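PDB 3UXF: fimbrial subunit type 1 from Actinomyces oris, which polymerises as the major subunit of a type 1 fimbria, an adhesive pilus anchored to the cell wall of this oral bacterium. Local coordinates for residues L229-K234 and T262-D267; Y258-A263 and N269-Q274. All coordinates share one frame; numbering follows the deposited sequence. Where two conformers were deposited one is given.

Contact 1: residues L229-K234 and T262-D267; sequences LDKRIK and TAEGKD
Lys231 reaches across from the loop after strand 224-229 and sets its ammonium group on the backbone of the turn that follows strand 258-264. NZ donates to two consecutive carbonyls, Gly265 O at 2.7 Å and Lys266 O at 3.2 Å. Neither oxygen is met on a lone pair. The nitrogen stands above both carbonyl planes, 36° out of that of Gly265 and 66° out of that of Lys266, so the second bond is the more steeply bent at its acceptor. The chain runs extended beyond CG, with CG anti to the carbonyl carbon (chi1 -67°), which brings CE of Lys231 alongside the turn, 3.3 Å from Gly265 O and 3.9 Å from the carbonyl carbon of Asp267. Closer to the lysine's own backbone, a water ties the two segments, accepting from Lys231 N (2.8 Å) and donating to Asp267 O.

The close-fitting part is this single lysine and the turn backbone beneath it. The outer side is loose. Glu264 OE2 stops 4.3 Å from Lys231 NZ, beyond a salt bridge, and Asp267 directs its CB away from the lysine, its OD2 making a weak, long salt bridge with Lys266 NZ. The loop that delivers the lysine is internally bonded: Asp230 to Ile233 form a type I turn, and Asp230 OD1 takes the backbone N of Arg232 in an Asx turn. Arg232 also grips that carboxylate side-on through NE and NH2, while its guanidinium reaches the carbonyls of Asn309 and Asp313.

Leu229 lies at the buried inner end, against Ala271 of strand 269-275. With a cation held by neutral carbonyls and the acidic groups only nearby, the contact joins two exposed loops chiefly through hydrogen bonds to main-chain oxygens, and the carboxylates probably add a modest, solvent-screened attraction.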
ATOM      1  N   LEU A 229      -8.323   9.355   4.827  1.00 10.20           N
ATOM      2  CA  LEU A 229      -8.345  10.391   3.788  1.00 11.70           C
ATOM      3  C   LEU A 229      -7.851  11.718   4.319  1.00 12.42           C
ATOM      4  O   LEU A 229      -8.305  12.207   5.345  1.00 13.19           O
ATOM      5  CB  LEU A 229      -9.781  10.652   3.336  1.00 10.64           C
ATOM      6  CG  LEU A 229     -10.491   9.522   2.583  1.00 13.57           C
ATOM      7  CD1 LEU A 229     -11.979   9.755   2.486  1.00 14.41           C
ATOM      8  CD2 LEU A 229      -9.858   9.427   1.186  1.00 12.04           C
ATOM      9  N   ASP A 230      -6.932  12.326   3.586  1.00 10.30           N
ATOM     10  CA  ASP A 230      -6.564  13.694   3.872  1.00 11.54           C
ATOM     11  C   ASP A 230      -7.828  14.554   3.793  1.00 11.30           C
ATOM     12  O   ASP A 230      -8.685  14.369   2.921  1.00 12.32           O
ATOM     13  CB  ASP A 230      -5.543  14.111   2.819  1.00 11.74           C
ATOM     14  CG  ASP A 230      -4.953  15.485   3.073  1.00 13.03           C
ATOM     15  OD1 ASP A 230      -5.645  16.484   2.793  1.00 15.07           O
ATOM     16  OD2 ASP A 230      -3.783  15.576   3.511  1.00 14.52           O
ATOM     17  N   LYS A 231      -7.941  15.498   4.719  1.00 10.99           N
ATOM     18  CA  LYS A 231      -9.125  16.346   4.725  1.00 13.30           C
ATOM     19  C   LYS A 231      -9.307  17.251   3.512  1.00 11.58           C
ATOM     20  O   LYS A 231     -10.414  17.768   3.298  1.00 14.06           O
ATOM     21  CB  LYS A 231      -9.158  17.190   5.991  1.00 16.10           C
ATOM     22  CG  LYS A 231      -9.367  16.366   7.233  1.00 19.65           C
ATOM     23  CD  LYS A 231     -10.079  17.191   8.283  1.00 18.65           C
ATOM     24  CE  LYS A 231     -10.509  16.282   9.431  1.00 18.56           C
ATOM     25  NZ  LYS A 231     -11.268  17.007  10.482  1.00 29.94           N
ATOM     26  N   ARG A 232      -8.287  17.412   2.667  1.00 11.25           N
ATOM     27  CA  ARG A 232      -8.466  18.146   1.415  1.00 10.81           C
ATOM     28  C   ARG A 232      -9.288  17.412   0.333  1.00 10.45           C
ATOM     29  O   ARG A 232      -9.730  18.034  -0.620  1.00 12.10           O
ATOM     30  CB  ARG A 232      -7.115  18.573   0.841  1.00 11.38           C
ATOM     31  CG  ARG A 232      -6.388  19.577   1.669  1.00 12.24           C
ATOM     32  CD  ARG A 232      -4.928  19.729   1.216  1.00 13.18           C
ATOM     33  NE  ARG A 232      -4.139  18.565   1.667  1.00 12.16           N
ATOM     34  CZ  ARG A 232      -2.802  18.500   1.636  1.00 11.70           C
ATOM     35  NH1 ARG A 232      -2.091  19.519   1.163  1.00 14.01           N
ATOM     36  NH2 ARG A 232      -2.158  17.383   2.050  1.00 12.86           N
ATOM     37  N   ILE A 233      -9.511  16.092   0.491  1.00 10.13           N
ATOM     38  CA  ILE A 233     -10.297  15.310  -0.451  1.00  9.58           C
ATOM     39  C   ILE A 233     -11.786  15.452  -0.118  1.00 10.11           C
ATOM     40  O   ILE A 233     -12.149  15.490   1.052  1.00 13.07           O
ATOM     41  CB  ILE A 233      -9.866  13.828  -0.341  1.00  9.76           C
ATOM     42  CG1 ILE A 233      -8.425  13.744  -0.856  1.00 10.11           C
ATOM     43  CG2 ILE A 233     -10.796  12.935  -1.149  1.00 12.14           C
ATOM     44  CD1 ILE A 233      -7.706  12.394  -0.523  1.00 13.00           C
ATOM     45  N   LYS A 234     -12.616  15.533  -1.147  1.00 11.54           N
ATOM     46  CA  LYS A 234     -14.069  15.589  -0.961  1.00 12.29           C
ATOM     47  C   LYS A 234     -14.569  14.186  -0.611  1.00 11.13           C
ATOM     48  O   LYS A 234     -14.751  13.334  -1.479  1.00 13.43           O
ATOM     49  CB  LYS A 234     -14.758  16.124  -2.218  1.00 12.15           C
ATOM     50  CG  LYS A 234     -14.437  17.567  -2.544  1.00 14.69           C
ATOM     51  CD  LYS A 234     -15.324  18.025  -3.704  1.00 17.26           C
ATOM     52  CE  LYS A 234     -14.994  19.460  -4.106  1.00 22.12           C
ATOM     53  NZ  LYS A 234     -15.346  20.372  -3.000  1.00 27.17           N
ATOM     54  N   THR A 262     -18.588   6.837   4.842  1.00 14.24           N
ATOM     55  CA  THR A 262     -17.578   7.850   5.140  1.00 14.21           C
ATOM     56  C   THR A 262     -17.892   8.539   6.452  1.00 15.96           C
ATOM     57  O   THR A 262     -19.043   8.527   6.920  1.00 18.81           O
ATOM     58  CB  THR A 262     -17.428   8.942   4.055  1.00 14.29           C
ATOM     59  OG1 THR A 262     -18.692   9.595   3.826  1.00 15.93           O
ATOM     60  CG2 THR A 262     -16.958   8.337   2.746  1.00 14.45           C
ATOM     61  N   ALA A 263     -16.872   9.143   7.047  1.00 12.47           N
ATOM     62  CA  ALA A 263     -17.052   9.782   8.358  1.00 14.09           C
ATOM     63  C   ALA A 263     -16.007  10.876   8.533  1.00 18.04           C
ATOM     64  O   ALA A 263     -14.869  10.748   8.074  1.00 15.37           O
ATOM     65  CB  ALA A 263     -16.960   8.757   9.491  1.00 15.63           C
ATOM     66  N   GLU A 264     -16.388  11.939   9.240  1.00 17.13           N
ATOM     67  CA  GLU A 264     -15.437  12.954   9.627  1.00 16.91           C
ATOM     68  C   GLU A 264     -14.514  12.440  10.728  1.00 20.38           C
ATOM     69  O   GLU A 264     -14.934  11.755  11.653  1.00 21.28           O
ATOM     70  CB  GLU A 264     -16.203  14.173  10.132  1.00 20.66           C
ATOM     71  CG  GLU A 264     -16.631  15.141   9.069  1.00 31.95           C
ATOM     72  CD  GLU A 264     -15.968  16.485   9.287  1.00 41.07           C
ATOM     73  OE1 GLU A 264     -16.351  17.167  10.268  1.00 49.09           O
ATOM     74  OE2 GLU A 264     -15.042  16.831   8.509  1.00 40.58           O
ATOM     75  N   GLY A 265     -13.247  12.808  10.653  1.00 16.81           N
ATOM     76  CA  GLY A 265     -12.309  12.432  11.663  1.00 16.50           C
ATOM     77  C   GLY A 265     -11.650  13.651  12.282  1.00 16.56           C
ATOM     78  O   GLY A 265     -11.992  14.820  11.972  1.00 18.58           O
ATOM     79  N   LYS A 266     -10.682  13.365  13.132  1.00 18.74           N
ATOM     80  CA  LYS A 266     -10.008  14.406  13.902  1.00 19.76           C
ATOM     81  C   LYS A 266      -9.024  15.163  13.035  1.00 20.89           C
ATOM     82  O   LYS A 266      -9.171  16.368  12.846  1.00 19.46           O
ATOM     83  CB  LYS A 266      -9.314  13.781  15.116  1.00 22.76           C
ATOM     84  CG  LYS A 266      -8.499  14.728  15.995  1.00 24.64           C
ATOM     85  CD  LYS A 266      -7.754  13.886  17.059  1.00 31.44           C
ATOM     86  CE  LYS A 266      -6.962  14.719  18.054  1.00 40.94           C
ATOM     87  NZ  LYS A 266      -5.747  15.328  17.453  1.00 39.96           N
ATOM     88  N   ASP A 267      -8.037  14.441  12.499  1.00 19.43           N
ATOM     89  CA  ASP A 267      -7.003  15.037  11.664  1.00 14.92           C
ATOM     90  C   ASP A 267      -7.122  14.569  10.222  1.00 16.40           C
ATOM     91  O   ASP A 267      -6.387  15.039   9.344  1.00 15.67           O
ATOM     92  CB  ASP A 267      -5.630  14.663  12.173  1.00 17.59           C
ATOM     93  CG  ASP A 267      -5.312  15.311  13.526  1.00 23.88           C
ATOM     94  OD1 ASP A 267      -5.858  16.390  13.801  1.00 28.43           O
ATOM     95  OD2 ASP A 267      -4.519  14.724  14.280  1.00 29.90           O
TER
HETATM   96  O   HOH W   1      -5.909  15.578   6.654  1.00 16.43           O

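Contact 2: residues Y258-A263 and N269-Q274; sequences YTLITA and NWATIQ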
ATOM      1  N   TYR A 258     -21.470  -4.402  -1.370  1.00 14.64           N
ATOM      2  CA  TYR A 258     -20.719  -3.600  -0.400  1.00 16.16           C
ATOM      3  C   TYR A 258     -21.442  -2.311  -0.146  1.00 16.90           C
ATOM      4  O   TYR A 258     -22.336  -1.921  -0.904  1.00 17.50           O
ATOM      5  CB  TYR A 258     -19.309  -3.265  -0.932  1.00 15.35           C
ATOM      6  CG  TYR A 258     -19.318  -2.401  -2.174  1.00 14.93           C
ATOM      7  CD1 TYR A 258     -19.315  -1.014  -2.080  1.00 13.78           C
ATOM      8  CD2 TYR A 258     -19.361  -2.969  -3.451  1.00 13.85           C
ATOM      9  CE1 TYR A 258     -19.314  -0.216  -3.213  1.00 14.40           C
ATOM     10  CE2 TYR A 258     -19.368  -2.187  -4.584  1.00 12.75           C
ATOM     11  CZ  TYR A 258     -19.371  -0.816  -4.459  1.00 13.67           C
ATOM     12  OH  TYR A 258     -19.383  -0.054  -5.600  1.00 16.09           O
ATOM     13  N   THR A 259     -21.104  -1.634   0.945  0.61 15.42           N
ATOM     14  CA  THR A 259     -21.554  -0.253   1.113  0.61 17.30           C
ATOM     15  C   THR A 259     -20.346   0.625   1.470  0.61 14.44           C
ATOM     16  O   THR A 259     -19.430   0.158   2.189  0.61 14.71           O
ATOM     17  CB  THR A 259     -22.702  -0.134   2.168  0.61 19.70           C
ATOM     18  OG1 THR A 259     -22.173   0.098   3.464  0.61 19.00           O
ATOM     19  CG2 THR A 259     -23.504  -1.398   2.274  0.61 18.14           C
ATOM     20  N   LEU A 260     -20.350   1.862   0.959  1.00 15.29           N
ATOM     21  CA  LEU A 260     -19.320   2.850   1.272  1.00 15.84           C
ATOM     22  C   LEU A 260     -19.811   3.651   2.466  1.00 16.67           C
ATOM     23  O   LEU A 260     -20.928   4.175   2.429  1.00 18.13           O
ATOM     24  CB  LEU A 260     -19.075   3.825   0.115  1.00 15.43           C
ATOM     25  CG  LEU A 260     -18.181   5.037   0.445  1.00 13.30           C
ATOM     26  CD1 LEU A 260     -16.731   4.695   0.796  1.00 13.45           C
ATOM     27  CD2 LEU A 260     -18.156   6.017  -0.747  1.00 14.34           C
ATOM     28  N   ILE A 261     -19.006   3.700   3.524  1.00 11.26           N
ATOM     29  CA  ILE A 261     -19.341   4.496   4.713  1.00 13.08           C
ATOM     30  C   ILE A 261     -18.265   5.543   4.937  1.00 13.93           C
ATOM     31  O   ILE A 261     -17.121   5.170   5.183  1.00 12.74           O
ATOM     32  CB  ILE A 261     -19.436   3.595   5.939  1.00 16.02           C
ATOM     33  CG1 ILE A 261     -20.431   2.471   5.650  1.00 17.31           C
ATOM     34  CG2 ILE A 261     -19.829   4.396   7.200  1.00 17.91           C
ATOM     35  CD1 ILE A 261     -20.249   1.291   6.570  1.00 20.96           C
ATOM     36  N   THR A 262     -18.588   6.837   4.842  1.00 14.24           N
ATOM     37  CA  THR A 262     -17.578   7.850   5.140  1.00 14.21           C
ATOM     38  C   THR A 262     -17.892   8.539   6.452  1.00 15.96           C
ATOM     39  O   THR A 262     -19.043   8.527   6.920  1.00 18.81           O
ATOM     40  CB  THR A 262     -17.428   8.942   4.055  1.00 14.29           C
ATOM     41  OG1 THR A 262     -18.692   9.595   3.826  1.00 15.93           O
ATOM     42  CG2 THR A 262     -16.958   8.337   2.746  1.00 14.45           C
ATOM     43  N   ALA A 263     -16.872   9.143   7.047  1.00 12.47           N
ATOM     44  CA  ALA A 263     -17.052   9.782   8.358  1.00 14.09           C
ATOM     45  C   ALA A 263     -16.007  10.876   8.533  1.00 18.04           C
ATOM     46  O   ALA A 263     -14.869  10.748   8.074  1.00 15.37           O
ATOM     47  CB  ALA A 263     -16.960   8.757   9.491  1.00 15.63           C
ATOM     48  N   ASN A 269     -10.246  12.448   7.427  1.00 12.34           N
ATOM     49  CA  ASN A 269     -11.544  11.807   7.322  1.00 10.61           C
ATOM     50  C   ASN A 269     -11.351  10.360   6.940  1.00 11.35           C
ATOM     51  O   ASN A 269     -10.209   9.883   6.873  1.00 10.36           O
ATOM     52  CB  ASN A 269     -12.425  12.511   6.302  1.00 12.48           C
ATOM     53  CG  ASN A 269     -12.676  13.945   6.686  1.00 16.38           C
ATOM     54  OD1 ASN A 269     -12.894  14.233   7.855  1.00 17.96           O
ATOM     55  ND2 ASN A 269     -12.620  14.856   5.710  1.00 16.61           N
ATOM     56  N   TRP A 270     -12.470   9.654   6.804  1.00 11.56           N
ATOM     57  CA  TRP A 270     -12.407   8.196   6.760  1.00 11.55           C
ATOM     58  C   TRP A 270     -13.418   7.633   5.776  1.00 10.68           C
ATOM     59  O   TRP A 270     -14.542   8.129   5.653  1.00 11.87           O
ATOM     60  CB  TRP A 270     -12.695   7.610   8.148  1.00 11.41           C
ATOM     61  CG  TRP A 270     -11.718   8.022   9.146  1.00 11.93           C
ATOM     62  CD1 TRP A 270     -11.827   9.088  10.022  1.00 13.36           C
ATOM     63  CD2 TRP A 270     -10.460   7.404   9.421  1.00 11.78           C
ATOM     64  NE1 TRP A 270     -10.713   9.150  10.806  1.00 14.44           N
ATOM     65  CE2 TRP A 270      -9.853   8.135  10.469  1.00 12.66           C
ATOM     66  CE3 TRP A 270      -9.779   6.297   8.893  1.00 11.31           C
ATOM     67  CZ2 TRP A 270      -8.604   7.805  11.001  1.00 13.66           C
ATOM     68  CZ3 TRP A 270      -8.528   5.967   9.445  1.00 11.04           C
ATOM     69  CH2 TRP A 270      -7.958   6.725  10.480  1.00 13.49           C
ATOM     70  N   ALA A 271     -13.002   6.604   5.013  1.00 12.12           N
ATOM     71  CA  ALA A 271     -13.911   5.942   4.086  1.00  9.63           C
ATOM     72  C   ALA A 271     -13.712   4.454   4.270  1.00 13.26           C
ATOM     73  O   ALA A 271     -12.585   3.974   4.197  1.00 16.02           O
ATOM     74  CB  ALA A 271     -13.563   6.309   2.657  1.00 12.83           C
ATOM     75  N   THR A 272     -14.794   3.723   4.503  1.00 11.72           N
ATOM     76  CA  THR A 272     -14.713   2.274   4.641  1.00 11.60           C
ATOM     77  C   THR A 272     -15.554   1.634   3.545  1.00 11.82           C
ATOM     78  O   THR A 272     -16.733   1.998   3.347  1.00 14.22           O
ATOM     79  CB  THR A 272     -15.305   1.826   5.986  1.00 11.10           C
ATOM     80  OG1 THR A 272     -14.541   2.416   7.044  1.00 13.48           O
ATOM     81  CG2 THR A 272     -15.221   0.301   6.131  1.00 13.68           C
ATOM     82  N   ILE A 273     -14.962   0.679   2.828  1.00 11.75           N
ATOM     83  CA  ILE A 273     -15.739  -0.198   1.964  1.00 12.20           C
ATOM     84  C   ILE A 273     -15.986  -1.456   2.776  1.00 11.46           C
ATOM     85  O   ILE A 273     -15.046  -2.143   3.171  1.00 12.47           O
ATOM     86  CB  ILE A 273     -14.994  -0.522   0.640  1.00 11.26           C
ATOM     87  CG1 ILE A 273     -14.852   0.719  -0.238  1.00 13.46           C
ATOM     88  CG2 ILE A 273     -15.679  -1.681  -0.115  1.00 11.95           C
ATOM     89  CD1 ILE A 273     -16.121   1.244  -0.815  1.00 11.44           C
ATOM     90  N   GLN A 274     -17.248  -1.702   3.080  1.00 10.92           N
ATOM     91  CA  GLN A 274     -17.642  -2.819   3.932  1.00 13.93           C
ATOM     92  C   GLN A 274     -18.404  -3.823   3.082  1.00 11.81           C
ATOM     93  O   GLN A 274     -19.438  -3.495   2.527  1.00 14.54           O
ATOM     94  CB  GLN A 274     -18.513  -2.265   5.065  1.00 14.15           C
ATOM     95  CG  GLN A 274     -19.092  -3.309   6.048  1.00 15.04           C
ATOM     96  CD  GLN A 274     -20.105  -2.630   6.971  1.00 17.87           C
ATOM     97  OE1 GLN A 274     -21.233  -2.356   6.561  1.00 20.85           O
ATOM     98  NE2 GLN A 274     -19.665  -2.275   8.189  1.00 22.16           N
TER
HETATM   99  O   HOH W   2     -15.549   4.938   7.519  1.00 13.35           O
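A regular antiparallel beta hairpin is formed by strands 258-264 and 269-275, whose short segments run at 164° to one another, 4.6 Å apart at closest approach. Three hydrogen-bonded pairs, Thr259 with Gln274, Ile261 with Thr272 and Ala263 with Trp270, each exchange two backbone bonds. The central pair has the shortest, Ile261 N to Thr272 O and Thr272 N to Ile261 O both at 2.8 Å; toward the turn they bend, and Trp270 N to Ala263 O has an N-H...O angle of 136°.

The alternate, non-hydrogen-bonded pairs put apolar groups on the other face. Leu260 CD1 rests between Ile273 CD1 at 3.9 Å and Ala271 CB at 4.0 Å, and Thr262 CG2 meets that same Ala271 methyl. At the far end CB of Tyr258 packs on Ile273 CG2 (4.0 Å), while its ring lies oblique to Ile273 CD1.

On the face of Ile261 and Gln274, the two side chains cross, Ile261 CD1 coming 3.8 Å from the amide oxygen OE1 of Gln274. With chi1 at 177° and an extended chain, Gln274 carries its amide to that methyl; NE2 bonds Glu224. A water bridges Ile261 O and Thr272 OG1, whose hydroxyl also pairs with Trp330 NE1.

Strand 269-275 is the inner member of the hairpin, bonded along its other edge to strand 224-229. Val242 of strand 241-245 touches Tyr258 and Ile273. On the side of the sheet that carries Trp270 and Thr272, the Trp330 ring meets that of Trp270 at an inclined angle, Pro335 touches Trp270 and Pro332 touches Thr272.

Contacts 1 and 2 share strand 258-264, with Thr262 and Ala263 common to both, but use it differently. Contact 2 is the partly buried body of the hairpin, where paired backbones and apolar side chains do the work; contact 1 is a surface contact at its turn, where a lysine and a water meet main-chain oxygens. Asn269 joins them: its backbone O probably accepts from Leu229 N, and its OD1 takes Gly265 N while packing against Lys231 CE. Strand 224-229, which leads into the loop of contact 1, thus flanks strand 269-275 of contact 2, so both segments of contact 1 issue from strands of one sheet.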